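Local coordinates for fiber protein 2 (Human adenovirus type 41, PDB 2BZV) that forms the short fibre spikes at the capsid vertices and, through this trimeric head domain, probably attaches the virion to a host-cell receptor, at residues W92-T97 with S102-F107; L38-T43 with F148-S153; C28-T33 with I53-L58. One frame throughout, in Å; residues are numbered along the deposited sequence. Where two conformers were deposited one is given.

Contact 1: W92-T97 with S102-F107; sequences WRYQET and SNALTF
Ser102 meets Tyr94 through its backbone. The phenol OH of Tyr94 donates a hydrogen bond to Ser102 O, with 2.7 Å between the two oxygens. The hydroxyl sits above the carbonyl plane, 36° out of it, and the C=O...donor angle is 144°. This bond satisfies the hydroxyl of a buried tyrosine. Seen from the ring, Ser102 O lies at the edge, near the ring plane. Ser102 N is 3.7 Å from Tyr94 CE2 but well off that plane. Tyr94 spans the gap because its CG stands anti to its own carbonyl carbon, chi1 -71°, and the ring extends from the strand toward the turn. At Asn103 the backbone is left-handed, with phi and psi both positive, and leads into the turn.

Ala104 is the centre of an inverse gamma turn, and its methyl faces Tyr94. Ala104 CB is 3.5 Å from Tyr94 OH and approaches the ring obliquely. The chain goes on into a short 3-10 segment before Phe107. A backbone bond from Phe107 N to Ala104 O, 3.0 Å, closes the next turn. It brings the Phe107 ring back to Tyr94, where Phe107 CE2 is 4.4 Å from Tyr94 CE1. This contact is at the edge of the tyrosine on its CE1 side, near the ring plane.

Strand 93-94 is an outermost strand, within this chain, of the sheet that also holds strands 18-20 and 36-45. It bonds to strand 18-20 through the Arg93 and Trp20 backbones. Ala104 also packs on Ile19 of that strand. Phe107 rests on Lys44 of strand 36-45, and its carbonyl is hydrogen-bonded to Tyr169 OH of strand 165-170.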
# COMPACT_ATOMS: atom_id res chain seq x y z
N TRP A 92 -2.49 -19.61 -12.17
CA TRP A 92 -3.06 -18.91 -11.00
C TRP A 92 -2.88 -19.81 -9.79
O TRP A 92 -3.65 -20.77 -9.59
CB TRP A 92 -4.52 -18.60 -11.28
CG TRP A 92 -5.24 -17.79 -10.25
CD1 TRP A 92 -6.34 -18.18 -9.55
CD2 TRP A 92 -4.97 -16.44 -9.85
NE1 TRP A 92 -6.77 -17.16 -8.72
CE2 TRP A 92 -5.94 -16.08 -8.89
CE3 TRP A 92 -3.99 -15.50 -10.20
CZ2 TRP A 92 -5.97 -14.82 -8.29
CZ3 TRP A 92 -4.01 -14.25 -9.60
CH2 TRP A 92 -4.99 -13.92 -8.65
N ARG A 93 -1.83 -19.53 -9.01
CA ARG A 93 -1.32 -20.47 -8.02
C ARG A 93 -1.03 -19.79 -6.69
O ARG A 93 -0.67 -18.62 -6.62
CB ARG A 93 -0.02 -21.13 -8.52
CG ARG A 93 -0.21 -21.76 -9.91
CD ARG A 93 0.91 -22.66 -10.36
NE ARG A 93 0.73 -24.00 -9.91
CZ ARG A 93 0.13 -25.06 -10.50
NH1 ARG A 93 -0.42 -25.09 -11.71
NH2 ARG A 93 0.13 -26.13 -9.78
N TYR A 94 -1.19 -20.56 -5.61
CA TYR A 94 -0.66 -20.15 -4.31
C TYR A 94 0.85 -20.20 -4.41
O TYR A 94 1.44 -21.24 -4.69
CB TYR A 94 -1.13 -21.10 -3.21
CG TYR A 94 -2.60 -20.98 -2.87
CD1 TYR A 94 -3.12 -19.79 -2.36
CD2 TYR A 94 -3.46 -22.07 -3.01
CE1 TYR A 94 -4.47 -19.69 -2.03
CE2 TYR A 94 -4.80 -21.99 -2.68
CZ TYR A 94 -5.30 -20.79 -2.20
OH TYR A 94 -6.63 -20.66 -1.87
N GLN A 95 1.51 -19.06 -4.16
CA GLN A 95 2.95 -19.02 -4.31
C GLN A 95 3.66 -19.97 -3.34
O GLN A 95 4.66 -20.58 -3.70
CB GLN A 95 3.42 -17.57 -4.14
CG GLN A 95 4.91 -17.42 -4.16
CD GLN A 95 5.41 -17.34 -2.75
OE1 GLN A 95 4.85 -16.62 -1.92
NE2 GLN A 95 6.43 -18.11 -2.46
N GLU A 96 3.16 -20.07 -2.12
CA GLU A 96 3.89 -20.81 -1.10
C GLU A 96 3.89 -22.32 -1.33
O GLU A 96 4.87 -22.98 -0.99
CB GLU A 96 3.29 -20.46 0.27
CG GLU A 96 3.58 -18.98 0.59
CD GLU A 96 2.59 -18.32 1.52
OE1 GLU A 96 1.36 -18.43 1.34
OE2 GLU A 96 3.03 -17.62 2.45
N THR A 97 2.82 -22.85 -1.88
CA THR A 97 2.73 -24.30 -2.12
C THR A 97 2.89 -24.67 -3.60
O THR A 97 3.09 -25.84 -3.92
CB THR A 97 1.38 -24.82 -1.66
OG1 THR A 97 0.36 -24.09 -2.35
CG2 THR A 97 1.21 -24.66 -0.15
N SER A 102 -7.09 -22.68 -5.51
CA SER A 102 -8.47 -23.10 -5.36
C SER A 102 -9.06 -22.58 -4.05
O SER A 102 -8.38 -22.39 -3.04
CB SER A 102 -8.60 -24.62 -5.37
OG SER A 102 -7.72 -25.17 -4.42
N ASN A 103 -10.38 -22.37 -4.07
CA ASN A 103 -11.17 -22.06 -2.89
C ASN A 103 -10.62 -20.87 -2.12
O ASN A 103 -10.62 -20.86 -0.88
CB ASN A 103 -11.30 -23.30 -2.01
CG ASN A 103 -11.98 -24.44 -2.75
OD1 ASN A 103 -11.52 -25.57 -2.75
ND2 ASN A 103 -13.09 -24.13 -3.42
N ALA A 104 -10.21 -19.83 -2.84
CA ALA A 104 -9.55 -18.67 -2.22
C ALA A 104 -10.58 -17.64 -1.78
O ALA A 104 -10.46 -16.44 -2.07
CB ALA A 104 -8.56 -18.07 -3.19
N LEU A 105 -11.60 -18.08 -1.04
CA LEU A 105 -12.69 -17.19 -0.65
C LEU A 105 -12.21 -15.96 0.10
O LEU A 105 -12.74 -14.87 -0.10
CB LEU A 105 -13.70 -17.97 0.21
CG LEU A 105 -14.95 -17.19 0.65
CD1 LEU A 105 -15.71 -16.59 -0.53
CD2 LEU A 105 -15.84 -18.10 1.51
N THR A 106 -11.21 -16.13 0.97
CA THR A 106 -10.77 -15.00 1.81
C THR A 106 -9.82 -14.06 1.08
O THR A 106 -9.33 -13.10 1.69
CB THR A 106 -10.14 -15.47 3.13
OG1 THR A 106 -8.94 -16.20 2.87
CG2 THR A 106 -11.12 -16.34 3.93
N PHE A 107 -9.59 -14.29 -0.22
CA PHE A 107 -8.95 -13.31 -1.09
C PHE A 107 -9.98 -12.59 -1.97
O PHE A 107 -9.61 -11.70 -2.74
CB PHE A 107 -7.93 -13.98 -2.01
CG PHE A 107 -6.67 -14.45 -1.33
CD1 PHE A 107 -5.48 -13.77 -1.53
CD2 PHE A 107 -6.66 -15.58 -0.51
CE1 PHE A 107 -4.30 -14.19 -0.93
CE2 PHE A 107 -5.49 -16.01 0.09
CZ PHE A 107 -4.31 -15.31 -0.12

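Contact 2: L38-T43 with F148-S153; sequences LFLCLT and FTFKWS
The core of the knob's antiparallel beta-sandwich is bridged here by Leu40 and Leu42 from one sheet and Phe150 and Phe148 from the other. The two strands do not share backbone bonds. Their closest CA atoms, those of Leu40 and Phe150, are 11.0 Å apart. Side chains from both strands meet between them.

Leu42 and Phe148 approach each other from opposite directions. Leu42 CD1 is 4.1 Å from Phe148 CZ and 4.2 Å from Phe148 CE2, so one methyl group rests against the far end of the ring. Its approach to the ring is oblique. Both residues hold CG anti to the carbonyl carbon, with chi1 -56° for Leu42 and -59° for Phe148. The second pair is similar but a little longer. Leu40 CD1 is 4.3 Å from Phe150 CZ, again at an oblique approach. Leu40 differs in its first torsion, with CG opposite the backbone N, chi1 172°. Each pair is thus a leucine methyl on the tip carbon of a phenylalanine. All four residues are buried, and the contact across the sheets is wholly apolar.

Strand 36-45 lies between strands 18-20 and 48-57 in its sheet. Its Phe39 and Cys41 point to the other face, where they pack on Ile170 of a neighbouring subunit, and Thr43 OG1 is hydrogen-bonded to His48 of that subunit. This strand therefore joins the core to the trimer interface. Strand 146-153 is the middle strand of the three-stranded sheet. Leu74 of strand 69-76 packs on Leu40, Val137 of strand 135-139 packs on Phe150, and the Tyr169 ring of strand 165-170 meets Phe148 edge-to-face.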
# COMPACT_ATOMS: atom_id res chain seq x y z
N LEU A 38 0.36 -11.80 -18.10
CA LEU A 38 -0.25 -11.15 -16.95
C LEU A 38 0.46 -11.59 -15.69
O LEU A 38 0.52 -12.79 -15.39
CB LEU A 38 -1.73 -11.53 -16.85
CG LEU A 38 -2.44 -10.95 -15.61
CD1 LEU A 38 -2.53 -9.42 -15.69
CD2 LEU A 38 -3.82 -11.53 -15.47
N PHE A 39 0.96 -10.62 -14.94
CA PHE A 39 1.51 -10.88 -13.62
C PHE A 39 0.66 -10.13 -12.60
O PHE A 39 0.77 -8.92 -12.45
CB PHE A 39 2.97 -10.45 -13.53
CG PHE A 39 3.53 -10.63 -12.15
CD1 PHE A 39 3.72 -11.88 -11.62
CD2 PHE A 39 3.79 -9.51 -11.36
CE1 PHE A 39 4.23 -12.06 -10.33
CE2 PHE A 39 4.31 -9.68 -10.09
CZ PHE A 39 4.54 -10.95 -9.58
N LEU A 40 -0.19 -10.87 -11.91
CA LEU A 40 -1.03 -10.37 -10.82
C LEU A 40 -0.58 -11.08 -9.57
O LEU A 40 -0.47 -12.31 -9.57
CB LEU A 40 -2.50 -10.66 -11.12
CG LEU A 40 -3.48 -10.35 -10.00
CD1 LEU A 40 -3.47 -8.87 -9.59
CD2 LEU A 40 -4.89 -10.73 -10.41
N CYS A 41 -0.31 -10.32 -8.51
CA CYS A 41 0.11 -10.87 -7.24
C CYS A 41 -0.76 -10.27 -6.14
O CYS A 41 -0.83 -9.03 -6.04
CB CYS A 41 1.59 -10.55 -6.99
SG CYS A 41 2.22 -11.22 -5.42
N LEU A 42 -1.41 -11.13 -5.36
CA LEU A 42 -2.28 -10.74 -4.25
C LEU A 42 -1.68 -11.26 -2.96
O LEU A 42 -1.42 -12.46 -2.86
CB LEU A 42 -3.67 -11.36 -4.41
CG LEU A 42 -4.42 -11.06 -5.72
CD1 LEU A 42 -5.76 -11.78 -5.72
CD2 LEU A 42 -4.59 -9.57 -5.93
N THR A 43 -1.52 -10.38 -1.97
CA THR A 43 -1.07 -10.85 -0.65
C THR A 43 -2.08 -10.38 0.39
O THR A 43 -2.48 -9.21 0.43
CB THR A 43 0.37 -10.41 -0.30
OG1 THR A 43 0.46 -8.98 -0.30
CG2 THR A 43 1.34 -10.99 -1.30
N PHE A 148 -12.75 -9.32 -10.40
CA PHE A 148 -11.98 -8.09 -10.62
C PHE A 148 -12.15 -7.69 -12.07
O PHE A 148 -12.03 -8.54 -12.96
CB PHE A 148 -10.48 -8.31 -10.44
CG PHE A 148 -10.05 -8.82 -9.10
CD1 PHE A 148 -10.00 -7.97 -8.01
CD2 PHE A 148 -9.62 -10.11 -8.95
CE1 PHE A 148 -9.59 -8.41 -6.78
CE2 PHE A 148 -9.20 -10.56 -7.71
CZ PHE A 148 -9.20 -9.72 -6.63
N THR A 149 -12.38 -6.39 -12.31
CA THR A 149 -12.37 -5.88 -13.67
C THR A 149 -11.34 -4.76 -13.71
O THR A 149 -11.51 -3.73 -13.07
CB THR A 149 -13.74 -5.36 -14.13
OG1 THR A 149 -14.70 -6.43 -13.98
CG2 THR A 149 -13.66 -4.90 -15.58
N PHE A 150 -10.27 -5.01 -14.46
CA PHE A 150 -9.18 -4.06 -14.60
C PHE A 150 -9.36 -3.31 -15.91
O PHE A 150 -9.77 -3.91 -16.91
CB PHE A 150 -7.85 -4.81 -14.64
CG PHE A 150 -7.58 -5.60 -13.39
CD1 PHE A 150 -7.24 -4.96 -12.20
CD2 PHE A 150 -7.68 -6.99 -13.41
CE1 PHE A 150 -6.99 -5.69 -11.04
CE2 PHE A 150 -7.43 -7.71 -12.26
CZ PHE A 150 -7.09 -7.07 -11.08
N LYS A 151 -9.02 -2.03 -15.93
CA LYS A 151 -9.05 -1.26 -17.17
C LYS A 151 -7.81 -0.37 -17.23
O LYS A 151 -7.48 0.30 -16.24
CB LYS A 151 -10.31 -0.40 -17.26
CG LYS A 151 -10.40 0.40 -18.57
CD LYS A 151 -11.59 1.35 -18.54
CE LYS A 151 -11.55 2.37 -19.68
NZ LYS A 151 -12.71 3.31 -19.60
N TRP A 152 -7.18 -0.37 -18.40
CA TRP A 152 -6.04 0.51 -18.66
C TRP A 152 -6.32 1.34 -19.90
O TRP A 152 -6.92 0.86 -20.86
CB TRP A 152 -4.80 -0.30 -18.97
CG TRP A 152 -4.31 -1.21 -17.90
CD1 TRP A 152 -3.35 -0.93 -16.97
CD2 TRP A 152 -4.70 -2.57 -17.66
NE1 TRP A 152 -3.13 -2.00 -16.16
CE2 TRP A 152 -3.95 -3.03 -16.56
CE3 TRP A 152 -5.62 -3.43 -18.26
CZ2 TRP A 152 -4.09 -4.33 -16.06
CZ3 TRP A 152 -5.75 -4.71 -17.76
CH2 TRP A 152 -4.98 -5.15 -16.66
N SER A 153 -5.81 2.57 -19.90
CA SER A 153 -5.73 3.28 -21.17
C SER A 153 -4.60 2.70 -22.01
O SER A 153 -3.72 1.98 -21.51
CB SER A 153 -5.54 4.78 -20.97
OG SER A 153 -4.38 5.03 -20.20

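Contact 3: C28-T33 with I53-L58; sequences CSIYET and ITIKGL
Ile55 reaches from strand 48-57 of the knob's beta-sandwich to the loop 28-33, where its tip touches Cys28 and Ile30 loosely. This loop connects strands 18-20 and 36-45. Ile55 CB points toward the loop, but the touching is done further out. The branch CG2 goes to the opposite sheet: it lies 3.7 Å from Trp152 CZ2 of strand 146-153. The other branch is extended. CG1 is anti to the backbone N, chi1 -176°, and CD1 continues nearly straight at chi2 164°. CG1 itself has no close partner in the loop. Beyond it, Ile55 CD1 is 4.5 Å from Cys28 SG and 4.4 Å from Ile30 CD1. Both contacts are apolar, and there is no hydrogen bond between the two segments.

Asp35 braces the loop: OD1 takes a hydrogen bond from Ile30 N, and OD2 takes them from Tyr31 N and Glu32 N. Ile30 also packs on Leu70 of strand 69-76, and its CG2 lies over one face of the Tyr31 ring. The two loop atoms that meet Ile55 also touch one another: Cys28 SG is 3.8 Å from Ile30 CD1.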
# COMPACT_ATOMS: atom_id res chain seq x y z
N CYS A 28 -1.95 -15.14 -21.09
CA CYS A 28 -3.14 -14.32 -21.13
C CYS A 28 -3.52 -14.13 -22.59
O CYS A 28 -2.65 -13.98 -23.45
CB CYS A 28 -2.85 -12.99 -20.43
SG CYS A 28 -4.27 -11.89 -20.23
N SER A 29 -4.82 -14.13 -22.87
CA SER A 29 -5.35 -14.04 -24.23
C SER A 29 -6.33 -12.88 -24.34
O SER A 29 -7.46 -12.99 -23.86
CB SER A 29 -6.06 -15.35 -24.57
OG SER A 29 -5.16 -16.45 -24.50
N ILE A 30 -5.89 -11.78 -24.93
CA ILE A 30 -6.73 -10.57 -25.03
C ILE A 30 -7.43 -10.52 -26.38
O ILE A 30 -8.66 -10.45 -26.43
CB ILE A 30 -5.89 -9.30 -24.81
CG1 ILE A 30 -5.20 -9.31 -23.44
CG2 ILE A 30 -6.78 -8.07 -25.00
CD1 ILE A 30 -6.17 -9.30 -22.26
N TYR A 31 -6.66 -10.57 -27.47
CA TYR A 31 -7.23 -10.54 -28.83
C TYR A 31 -7.04 -11.87 -29.54
O TYR A 31 -7.84 -12.23 -30.39
CB TYR A 31 -6.56 -9.47 -29.68
CG TYR A 31 -6.66 -8.06 -29.19
CD1 TYR A 31 -7.89 -7.49 -28.85
CD2 TYR A 31 -5.53 -7.27 -29.11
CE1 TYR A 31 -7.97 -6.17 -28.42
CE2 TYR A 31 -5.59 -5.96 -28.68
CZ TYR A 31 -6.81 -5.41 -28.34
OH TYR A 31 -6.87 -4.10 -27.92
N GLU A 32 -5.96 -12.56 -29.22
CA GLU A 32 -5.69 -13.89 -29.77
C GLU A 32 -5.05 -14.73 -28.68
O GLU A 32 -4.67 -14.21 -27.63
CB GLU A 32 -4.81 -13.84 -31.01
CG GLU A 32 -3.42 -13.28 -30.78
CD GLU A 32 -2.60 -13.25 -32.06
OE1 GLU A 32 -2.74 -12.30 -32.86
OE2 GLU A 32 -1.79 -14.18 -32.28
N THR A 33 -4.95 -16.02 -28.92
CA THR A 33 -4.45 -16.95 -27.91
C THR A 33 -3.03 -16.59 -27.46
O THR A 33 -2.14 -16.46 -28.29
CB THR A 33 -4.42 -18.38 -28.48
OG1 THR A 33 -5.72 -18.71 -29.00
CG2 THR A 33 -4.04 -19.37 -27.38
N ILE A 53 -0.25 -5.49 -10.23
CA ILE A 53 -0.60 -6.03 -11.54
C ILE A 53 0.24 -5.39 -12.63
O ILE A 53 0.33 -4.16 -12.74
CB ILE A 53 -2.12 -5.91 -11.82
CG1 ILE A 53 -2.48 -6.65 -13.12
CG2 ILE A 53 -2.63 -4.48 -11.82
CD1 ILE A 53 -4.00 -6.84 -13.29
N THR A 54 0.82 -6.25 -13.46
CA THR A 54 1.61 -5.86 -14.63
C THR A 54 1.14 -6.70 -15.81
O THR A 54 1.12 -7.94 -15.70
CB THR A 54 3.11 -6.10 -14.39
OG1 THR A 54 3.51 -5.42 -13.20
CG2 THR A 54 3.93 -5.59 -15.57
N ILE A 55 0.77 -6.05 -16.91
CA ILE A 55 0.36 -6.77 -18.10
C ILE A 55 1.23 -6.29 -19.26
O ILE A 55 1.48 -5.09 -19.40
CB ILE A 55 -1.16 -6.58 -18.37
CG1 ILE A 55 -1.60 -7.42 -19.56
CG2 ILE A 55 -1.51 -5.11 -18.53
CD1 ILE A 55 -3.09 -7.63 -19.68
N LYS A 56 1.70 -7.25 -20.05
CA LYS A 56 2.59 -6.95 -21.17
C LYS A 56 2.05 -7.56 -22.44
O LYS A 56 1.84 -8.77 -22.52
CB LYS A 56 4.01 -7.48 -20.93
CG LYS A 56 4.99 -6.99 -21.99
CD LYS A 56 6.39 -7.56 -21.84
CE LYS A 56 7.31 -7.04 -22.93
NZ LYS A 56 8.75 -7.32 -22.66
N GLY A 57 1.83 -6.73 -23.45
CA GLY A 57 1.36 -7.24 -24.74
C GLY A 57 2.54 -7.78 -25.53
O GLY A 57 3.60 -7.15 -25.58
N LEU A 58 2.36 -8.94 -26.15
CA LEU A 58 3.48 -9.65 -26.77
C LEU A 58 3.34 -9.94 -28.26
O LEU A 58 4.35 -10.09 -28.94
CB LEU A 58 3.70 -10.97 -26.04
CG LEU A 58 4.06 -10.84 -24.55
CD1 LEU A 58 4.04 -12.21 -23.90
CD2 LEU A 58 5.41 -10.15 -24.38

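How the contacts relate
From the N terminus, the loop 28-33 comes first and strand 36-45 follows. Strand 48-57 then closes contact 3. Contact 2 opens on strand 36-45, inside the loop of contact 3, and closes far later at 148-153, so these two cross. Contact 1 opens and closes after contact 3 and is nested inside the long loop of contact 2. Contacts 2 and 3 are joined by neighbouring strands, with a probable hydrogen bond from Phe39 N to Thr54 O, and by Ile53 against Phe150. Contact 1 joins contact 2 where Trp92 packs on Leu40 and Leu42. Contact 2 joins the two sheets; contacts 1 and 3 join loops to the sheet that holds 36-45.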